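4-hydroxy-3-methylbut-2-enyl diphosphate reductase, apicoplast (Plasmodium falciparum, PDB 4N7B) reduces (E)-4-hydroxy-3-methylbut-2-enyl diphosphate to isopentenyl and dimethylallyl diphosphate with an iron-sulfur cluster, the last step of the non-mevalonate route to isoprenoid precursors. Local coordinates at residues Y253-I258 with L288-H293; I309-T314 with K521-F526. One frame throughout, in Å; residues are numbered along the deposited sequence. Where two conformers were deposited one is given.

Interaction 1 of 2, residues Y253-I258 with L288-H293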
ATOM      1  N   TYR A 253     -10.476 -14.315  11.965  1.00 57.74           N
ATOM      2  CA  TYR A 253     -10.883 -14.055  10.594  1.00 59.61           C
ATOM      3  C   TYR A 253     -10.483 -12.663  10.147  1.00 59.54           C
ATOM      4  O   TYR A 253     -10.685 -11.688  10.864  1.00 54.83           O
ATOM      5  CB  TYR A 253     -12.387 -14.266  10.444  1.00 63.43           C
ATOM      6  CG  TYR A 253     -12.748 -15.726  10.524  1.00 67.82           C
ATOM      7  CD1 TYR A 253     -12.641 -16.544   9.406  1.00 69.31           C
ATOM      8  CD2 TYR A 253     -13.153 -16.299  11.720  1.00 68.46           C
ATOM      9  CE1 TYR A 253     -12.956 -17.885   9.471  1.00 72.03           C
ATOM     10  CE2 TYR A 253     -13.468 -17.647  11.795  1.00 72.38           C
ATOM     11  CZ  TYR A 253     -13.367 -18.433  10.665  1.00 72.74           C
ATOM     12  OH  TYR A 253     -13.674 -19.774  10.725  1.00 76.62           O
ATOM     13  N   VAL A 254      -9.896 -12.587   8.959  1.00 53.96           N
ATOM     14  CA  VAL A 254      -9.470 -11.316   8.401  1.00 50.55           C
ATOM     15  C   VAL A 254     -10.097 -11.141   7.032  1.00 50.19           C
ATOM     16  O   VAL A 254     -10.034 -12.037   6.197  1.00 53.84           O
ATOM     17  CB  VAL A 254      -7.949 -11.259   8.237  1.00 50.93           C
ATOM     18  CG1 VAL A 254      -7.536  -9.937   7.617  1.00 47.03           C
ATOM     19  CG2 VAL A 254      -7.260 -11.477   9.575  1.00 50.41           C
ATOM     20  N   LYS A 255     -10.704  -9.984   6.810  1.00 47.60           N
ATOM     21  CA  LYS A 255     -11.335  -9.689   5.539  1.00 41.85           C
ATOM     22  C   LYS A 255     -10.286  -9.150   4.562  1.00 40.81           C
ATOM     23  O   LYS A 255      -9.706  -8.095   4.788  1.00 45.49           O
ATOM     24  CB  LYS A 255     -12.471  -8.691   5.748  1.00 48.63           C
ATOM     25  CG  LYS A 255     -13.021  -8.095   4.477  1.00 45.17           C
ATOM     26  CD  LYS A 255     -13.598  -9.132   3.533  1.00 47.74           C
ATOM     27  CE  LYS A 255     -14.177  -8.441   2.294  1.00 55.14           C
ATOM     28  NZ  LYS A 255     -14.856  -9.368   1.337  1.00 58.53           N
ATOM     29  N   HIS A 256     -10.104  -9.900   3.475  0.53 44.39           N
ATOM     30  CA  HIS A 256      -9.003  -9.761   2.515  0.53 45.52           C
ATOM     31  C   HIS A 256      -7.641  -9.936   3.170  0.53 42.78           C
ATOM     32  O   HIS A 256      -7.514  -9.885   4.395  0.53 45.70           O
ATOM     33  CB  HIS A 256      -9.045  -8.442   1.732  0.53 48.33           C
ATOM     34  CG  HIS A 256      -8.190  -8.464   0.499  0.53 58.29           C
ATOM     35  ND1 HIS A 256      -8.584  -9.101  -0.661  0.53 59.27           N
ATOM     36  CD2 HIS A 256      -6.953  -7.973   0.252  0.53 55.98           C
ATOM     37  CE1 HIS A 256      -7.635  -8.982  -1.571  0.53 51.17           C
ATOM     38  NE2 HIS A 256      -6.635  -8.303  -1.042  0.53 48.53           N
ATOM     39  N   LYS A 257      -6.625 -10.154   2.342  1.00 45.44           N
ATOM     40  CA  LYS A 257      -5.268 -10.316   2.835  1.00 46.21           C
ATOM     41  C   LYS A 257      -4.887  -9.056   3.609  1.00 44.02           C
ATOM     42  O   LYS A 257      -5.133  -7.941   3.169  1.00 37.52           O
ATOM     43  CB  LYS A 257      -4.314 -10.603   1.684  1.00 43.61           C
ATOM     44  CG  LYS A 257      -4.598 -11.958   1.044  1.00 52.16           C
ATOM     45  CD  LYS A 257      -3.606 -12.283  -0.054  1.00 63.26           C
ATOM     46  CE  LYS A 257      -3.703 -13.749  -0.489  1.00 68.79           C
ATOM     47  NZ  LYS A 257      -3.187 -14.703   0.547  1.00 74.65           N
ATOM     48  N   ILE A 258      -4.327  -9.248   4.790  1.00 37.58           N
ATOM     49  CA  ILE A 258      -4.116  -8.145   5.723  1.00 41.35           C
ATOM     50  C   ILE A 258      -3.172  -7.083   5.155  1.00 36.26           C
ATOM     51  O   ILE A 258      -3.367  -5.892   5.376  1.00 34.09           O
ATOM     52  CB  ILE A 258      -3.609  -8.695   7.067  1.00 40.64           C
ATOM     53  CG1 ILE A 258      -4.254  -7.933   8.226  1.00 41.79           C
ATOM     54  CG2 ILE A 258      -2.102  -8.726   7.105  1.00 44.65           C
ATOM     55  CD1 ILE A 258      -3.613  -6.691   8.541  1.00 40.54           C
ATOM     56  N   LEU A 288     -13.769 -10.206  13.436  1.00 57.74           N
ATOM     57  CA  LEU A 288     -13.373  -9.974  12.060  1.00 54.09           C
ATOM     58  C   LEU A 288     -12.504  -8.742  11.973  1.00 53.84           C
ATOM     59  O   LEU A 288     -12.872  -7.683  12.480  1.00 54.18           O
ATOM     60  CB  LEU A 288     -14.575  -9.787  11.147  1.00 58.83           C
ATOM     61  CG  LEU A 288     -14.188  -9.526   9.684  1.00 54.32           C
ATOM     62  CD1 LEU A 288     -13.475 -10.733   9.078  1.00 53.49           C
ATOM     63  CD2 LEU A 288     -15.419  -9.181   8.878  1.00 52.04           C
ATOM     64  N   ILE A 289     -11.358  -8.886  11.314  1.00 45.07           N
ATOM     65  CA  ILE A 289     -10.426  -7.783  11.123  1.00 44.66           C
ATOM     66  C   ILE A 289     -10.462  -7.247   9.694  1.00 44.64           C
ATOM     67  O   ILE A 289     -10.378  -8.016   8.731  1.00 41.81           O
ATOM     68  CB  ILE A 289      -8.997  -8.227  11.438  1.00 41.78           C
ATOM     69  CG1 ILE A 289      -8.934  -8.744  12.880  1.00 46.07           C
ATOM     70  CG2 ILE A 289      -8.038  -7.080  11.233  1.00 37.34           C
ATOM     71  CD1 ILE A 289      -7.583  -9.284  13.294  1.00 43.04           C
ATOM     72  N   TYR A 290     -10.576  -5.929   9.554  1.00 46.22           N
ATOM     73  CA  TYR A 290     -10.521  -5.302   8.237  1.00 43.81           C
ATOM     74  C   TYR A 290      -9.074  -4.966   7.902  1.00 44.53           C
ATOM     75  O   TYR A 290      -8.345  -4.419   8.732  1.00 41.17           O
ATOM     76  CB  TYR A 290     -11.383  -4.036   8.195  1.00 41.77           C
ATOM     77  CG  TYR A 290     -12.844  -4.279   8.501  1.00 49.01           C
ATOM     78  CD1 TYR A 290     -13.568  -5.249   7.819  1.00 49.39           C
ATOM     79  CD2 TYR A 290     -13.496  -3.555   9.485  1.00 50.22           C
ATOM     80  CE1 TYR A 290     -14.905  -5.477   8.103  1.00 48.54           C
ATOM     81  CE2 TYR A 290     -14.835  -3.779   9.776  1.00 52.47           C
ATOM     82  CZ  TYR A 290     -15.532  -4.739   9.087  1.00 50.64           C
ATOM     83  OH  TYR A 290     -16.869  -4.956   9.379  1.00 51.87           O
ATOM     84  N   SER A 291      -8.657  -5.281   6.683  1.00 39.11           N
ATOM     85  CA  SER A 291      -7.265  -5.112   6.300  1.00 35.71           C
ATOM     86  C   SER A 291      -6.867  -3.644   6.177  1.00 34.97           C
ATOM     87  O   SER A 291      -7.709  -2.747   6.209  1.00 35.70           O
ATOM     88  CB  SER A 291      -7.001  -5.803   4.963  1.00 43.95           C
ATOM     89  OG  SER A 291      -7.514  -5.024   3.898  1.00 39.74           O
ATOM     90  N   ALA A 292      -5.569  -3.415   6.006  1.00 35.39           N
ATOM     91  CA  ALA A 292      -5.011  -2.075   5.889  1.00 30.64           C
ATOM     92  C   ALA A 292      -5.584  -1.283   4.732  1.00 34.75           C
ATOM     93  O   ALA A 292      -5.600  -0.053   4.775  1.00 31.82           O
ATOM     94  CB  ALA A 292      -3.518  -2.172   5.744  1.00 30.45           C
ATOM     95  N   HIS A 293      -6.046  -1.981   3.699  1.00 36.60           N
ATOM     96  CA  HIS A 293      -6.509  -1.339   2.471  1.00 34.54           C
ATOM     97  C   HIS A 293      -7.902  -0.753   2.621  1.00 35.47           C
ATOM     98  O   HIS A 293      -8.403  -0.073   1.728  1.00 32.87           O
ATOM     99  CB  HIS A 293      -6.540  -2.370   1.341  1.00 39.96           C
ATOM    100  CG  HIS A 293      -5.285  -3.175   1.231  1.00 40.25           C
ATOM    101  ND1 HIS A 293      -5.230  -4.515   1.547  1.00 41.04           N
ATOM    102  CD2 HIS A 293      -4.029  -2.818   0.870  1.00 38.46           C
ATOM    103  CE1 HIS A 293      -3.996  -4.953   1.370  1.00 47.23           C
ATOM    104  NE2 HIS A 293      -3.247  -3.944   0.964  1.00 42.50           N
TER

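Interaction 2 of 2, residues I309-T314 with K521-F526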
ATOM      1  N   ILE A 309     -17.296  -9.029  16.096  1.00 61.03           N
ATOM      2  CA  ILE A 309     -16.401  -8.083  16.738  1.00 64.37           C
ATOM      3  C   ILE A 309     -15.562  -7.455  15.654  1.00 61.23           C
ATOM      4  O   ILE A 309     -14.556  -8.022  15.235  1.00 54.09           O
ATOM      5  CB  ILE A 309     -15.422  -8.737  17.720  1.00 69.06           C
ATOM      6  CG1 ILE A 309     -16.089  -9.861  18.516  1.00 75.65           C
ATOM      7  CG2 ILE A 309     -14.856  -7.674  18.655  1.00 63.77           C
ATOM      8  CD1 ILE A 309     -17.188  -9.388  19.416  1.00 72.23           C
ATOM      9  N   GLU A 310     -15.986  -6.288  15.191  1.00 66.16           N
ATOM     10  CA  GLU A 310     -15.278  -5.576  14.146  1.00 54.17           C
ATOM     11  C   GLU A 310     -14.013  -4.931  14.685  1.00 52.40           C
ATOM     12  O   GLU A 310     -14.060  -4.095  15.585  1.00 55.34           O
ATOM     13  CB  GLU A 310     -16.177  -4.505  13.555  1.00 59.95           C
ATOM     14  CG  GLU A 310     -17.350  -5.053  12.787  1.00 62.56           C
ATOM     15  CD  GLU A 310     -18.242  -3.952  12.268  1.00 63.64           C
ATOM     16  OE1 GLU A 310     -19.168  -3.554  13.007  1.00 63.92           O
ATOM     17  OE2 GLU A 310     -18.001  -3.471  11.133  1.00 63.09           O
ATOM     18  N   ILE A 311     -12.880  -5.325  14.120  1.00 45.82           N
ATOM     19  CA  ILE A 311     -11.602  -4.733  14.476  1.00 44.90           C
ATOM     20  C   ILE A 311     -10.939  -4.168  13.224  1.00 45.60           C
ATOM     21  O   ILE A 311     -10.447  -4.913  12.375  1.00 48.81           O
ATOM     22  CB  ILE A 311     -10.692  -5.747  15.164  1.00 41.66           C
ATOM     23  CG1 ILE A 311     -11.304  -6.116  16.517  1.00 54.77           C
ATOM     24  CG2 ILE A 311      -9.290  -5.163  15.333  1.00 37.45           C
ATOM     25  CD1 ILE A 311     -10.373  -6.848  17.428  1.00 57.90           C
ATOM     26  N   ASP A 312     -10.936  -2.843  13.127  1.00 47.64           N
ATOM     27  CA  ASP A 312     -10.640  -2.169  11.874  1.00 45.32           C
ATOM     28  C   ASP A 312      -9.184  -1.727  11.778  1.00 40.71           C
ATOM     29  O   ASP A 312      -8.793  -0.738  12.392  1.00 42.39           O
ATOM     30  CB  ASP A 312     -11.550  -0.956  11.726  1.00 41.86           C
ATOM     31  CG  ASP A 312     -11.443  -0.311  10.362  1.00 44.20           C
ATOM     32  OD1 ASP A 312     -10.625  -0.769   9.530  1.00 45.76           O
ATOM     33  OD2 ASP A 312     -12.167   0.672  10.122  1.00 44.30           O
ATOM     34  N   ALA A 313      -8.398  -2.443  10.973  1.00 32.90           N
ATOM     35  CA  ALA A 313      -6.974  -2.133  10.803  1.00 34.16           C
ATOM     36  C   ALA A 313      -6.741  -1.342   9.534  1.00 32.88           C
ATOM     37  O   ALA A 313      -5.610  -1.272   9.038  1.00 32.32           O
ATOM     38  CB  ALA A 313      -6.129  -3.421  10.780  1.00 33.50           C
ATOM     39  N   THR A 314      -7.807  -0.751   8.999  1.00 36.78           N
ATOM     40  CA  THR A 314      -7.667   0.158   7.864  1.00 35.56           C
ATOM     41  C   THR A 314      -6.570   1.133   8.230  1.00 29.09           C
ATOM     42  O   THR A 314      -6.561   1.678   9.333  1.00 29.83           O
ATOM     43  CB  THR A 314      -8.946   0.979   7.604  1.00 33.64           C
ATOM     44  OG1 THR A 314      -9.989   0.132   7.124  1.00 35.33           O
ATOM     45  CG2 THR A 314      -8.692   2.078   6.584  1.00 35.46           C
ATOM     46  N   LYS A 521      -1.375   4.233  17.157  1.00 42.29           N
ATOM     47  CA  LYS A 521      -1.595   3.120  18.069  1.00 41.89           C
ATOM     48  C   LYS A 521      -2.519   2.109  17.392  1.00 46.00           C
ATOM     49  O   LYS A 521      -3.036   2.375  16.312  1.00 36.70           O
ATOM     50  CB  LYS A 521      -2.222   3.630  19.367  1.00 48.37           C
ATOM     51  CG  LYS A 521      -1.265   4.445  20.227  1.00 53.99           C
ATOM     52  CD  LYS A 521      -1.897   4.798  21.564  1.00 67.10           C
ATOM     53  CE  LYS A 521      -0.844   4.980  22.670  1.00 83.83           C
ATOM     54  NZ  LYS A 521      -0.176   6.322  22.678  1.00 83.59           N
ATOM     55  N   LEU A 522      -2.741   0.961  18.022  1.00 45.31           N
ATOM     56  CA  LEU A 522      -3.702  -0.009  17.504  1.00 43.28           C
ATOM     57  C   LEU A 522      -5.126   0.538  17.596  1.00 44.23           C
ATOM     58  O   LEU A 522      -5.388   1.485  18.339  1.00 42.62           O
ATOM     59  CB  LEU A 522      -3.598  -1.322  18.281  1.00 42.39           C
ATOM     60  CG  LEU A 522      -2.231  -2.013  18.193  1.00 49.08           C
ATOM     61  CD1 LEU A 522      -2.188  -3.203  19.105  1.00 52.71           C
ATOM     62  CD2 LEU A 522      -1.916  -2.437  16.751  1.00 54.71           C
ATOM     63  N   PRO A 523      -6.060  -0.063  16.842  1.00 43.01           N
ATOM     64  CA  PRO A 523      -7.474   0.333  16.880  1.00 46.57           C
ATOM     65  C   PRO A 523      -7.985   0.417  18.313  1.00 50.19           C
ATOM     66  O   PRO A 523      -7.689  -0.455  19.121  1.00 51.84           O
ATOM     67  CB  PRO A 523      -8.172  -0.789  16.102  1.00 48.29           C
ATOM     68  CG  PRO A 523      -7.122  -1.253  15.126  1.00 44.52           C
ATOM     69  CD  PRO A 523      -5.826  -1.175  15.906  1.00 45.55           C
ATOM     70  N   LYS A 524      -8.738   1.463  18.626  1.00 59.03           N
ATOM     71  CA  LYS A 524      -9.022   1.782  20.016  1.00 68.47           C
ATOM     72  C   LYS A 524      -9.897   0.754  20.718  1.00 65.72           C
ATOM     73  O   LYS A 524      -9.721   0.510  21.913  1.00 70.32           O
ATOM     74  CB  LYS A 524      -9.617   3.187  20.121  1.00 70.77           C
ATOM     75  CG  LYS A 524      -8.561   4.244  19.849  1.00 78.41           C
ATOM     76  CD  LYS A 524      -9.089   5.663  19.928  1.00 81.43           C
ATOM     77  CE  LYS A 524      -8.076   6.647  19.331  1.00 80.26           C
ATOM     78  NZ  LYS A 524      -8.326   8.040  19.782  1.00 80.26           N
ATOM     79  N   ASN A 525     -10.827   0.138  19.997  1.00 56.01           N
ATOM     80  CA  ASN A 525     -11.713  -0.831  20.639  1.00 65.98           C
ATOM     81  C   ASN A 525     -10.900  -2.058  20.998  1.00 66.91           C
ATOM     82  O   ASN A 525     -11.076  -2.665  22.051  1.00 66.85           O
ATOM     83  CB  ASN A 525     -12.871  -1.211  19.724  1.00 65.19           C
ATOM     84  CG  ASN A 525     -12.405  -1.883  18.468  1.00 63.47           C
ATOM     85  OD1 ASN A 525     -11.257  -1.704  18.053  1.00 64.89           O
ATOM     86  ND2 ASN A 525     -13.286  -2.659  17.841  1.00 59.85           N
ATOM     87  N   PHE A 526      -9.980  -2.400  20.115  1.00 70.97           N
ATOM     88  CA  PHE A 526      -9.097  -3.518  20.338  1.00 66.86           C
ATOM     89  C   PHE A 526      -8.188  -3.273  21.539  1.00 70.72           C
ATOM     90  O   PHE A 526      -7.931  -4.184  22.328  1.00 74.55           O
ATOM     91  CB  PHE A 526      -8.269  -3.740  19.089  1.00 67.60           C
ATOM     92  CG  PHE A 526      -7.280  -4.828  19.224  1.00 75.42           C
ATOM     93  CD1 PHE A 526      -7.656  -6.039  19.769  1.00 85.85           C
ATOM     94  CD2 PHE A 526      -5.979  -4.654  18.804  1.00 79.05           C
ATOM     95  CE1 PHE A 526      -6.756  -7.058  19.901  1.00 94.62           C
ATOM     96  CE2 PHE A 526      -5.069  -5.669  18.929  1.00 88.98           C
ATOM     97  CZ  PHE A 526      -5.462  -6.879  19.483  1.00 97.14           C
TER
HETATM   98  O   HOH W   1     -11.483  -1.084  15.637  1.00 37.57           O

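Interaction 1 of 2, residues Y253-I258 with L288-H293
L288 lays its CD1 methyl alongside strand 253-255, 3.9 Å from Y253 CB and 4.0 Å from K255 CB. Its CG stands anti to the backbone N (chi1 179°), and the turn at chi2 brings CD1 between the two neighbours. On the same face K255 CB meets the Y290 ring at its edge, before the lysine chain bends away to a salt bridge with E277. On the other face the beta-branched V254 and I289, well suited to strands, slant across each other with CG2 of V254 4.1 Å from CB of I289. Parallel pairing joins the backbones, I289 N to Y253 O at 2.9 Å and K255 N to I289 O at 2.8 Å. Beyond the strands, the small S291 fits its CB against K257 O at 3.4 Å. The H256 and H293 rings lie obliquely, planes at 79°; H256 is held through ND1 by E277 and through NE2 by H260, whose ring stacks on H293. H260 and H293 probably bind the diphosphate substrate, as in related enzymes, and a sulfate lies beside H293. Both loops follow the C-terminal ends of parallel strands, where alpha/beta folds commonly place their sites. Strands 273-276 and 309-312 flank the pair, helix 232-247 packs on I289 and I258, and helix 297-305 on Y290.

Interaction 2 of 2, residues I309-T314 with K521-F526
N525 reaches from the first turn of the C-terminal helix to bond the backbone of a strand: its ND2 donates to E310 O at 2.8 Å. The donor lies in the carbonyl plane, and the oxygen lies close to the plane of the amide, but the N-H is bent, at 133°. Nearby, a water accepts the N-H of D312 at 3.1 Å from D312 N; its very short link to N525 OD1 is doubtful. Strand 309-312 is an edge strand of a four-stranded parallel alpha/beta sheet, and the helix that begins at K524 packs against it. P523, at the N-cap position, sets its ring against the chain near D312, with CG 3.2 Å from D312 O. I311 carries the apolar half: its CD1 approaches CD1 of the F526 ring obliquely at 3.7 Å, while its CG2 lies 4.1 Å from F526 CB. The phenylalanine ring reaches I311 because its CG is anti to the backbone N (chi1 177°). At the end of the strand, D312 OD1 closes an Asx turn by accepting T314 N at 2.9 Å and takes T314 OG1 on its syn lone pair at 2.6 Å; D312 OD2 forms a salt bridge with R300 of helix 297-305.

In the fold
Both contacts belong to the same four-stranded parallel sheet, and both are partly buried. Interaction 1, nearer the centre of the chain (about 14 Å against 18 Å, centre to centre), joins two inner strands, 252-255 and 287-290, by main-chain bonds with aliphatic contacts; interaction 2 attaches a helix from the far end of the chain to edge strand 309-312, with a smaller interface gripped by a side-chain amide. Strand 287-290 connects them: L288 O accepts from I311 N, and Y290 OH bonds E310 OE2. C244 of helix 232-247 touches both I289 and I311. Interaction 1 ends in histidines beside the probable substrate pocket, whereas interaction 2 is structural packing, although its strand runs on toward the cluster ligand C315.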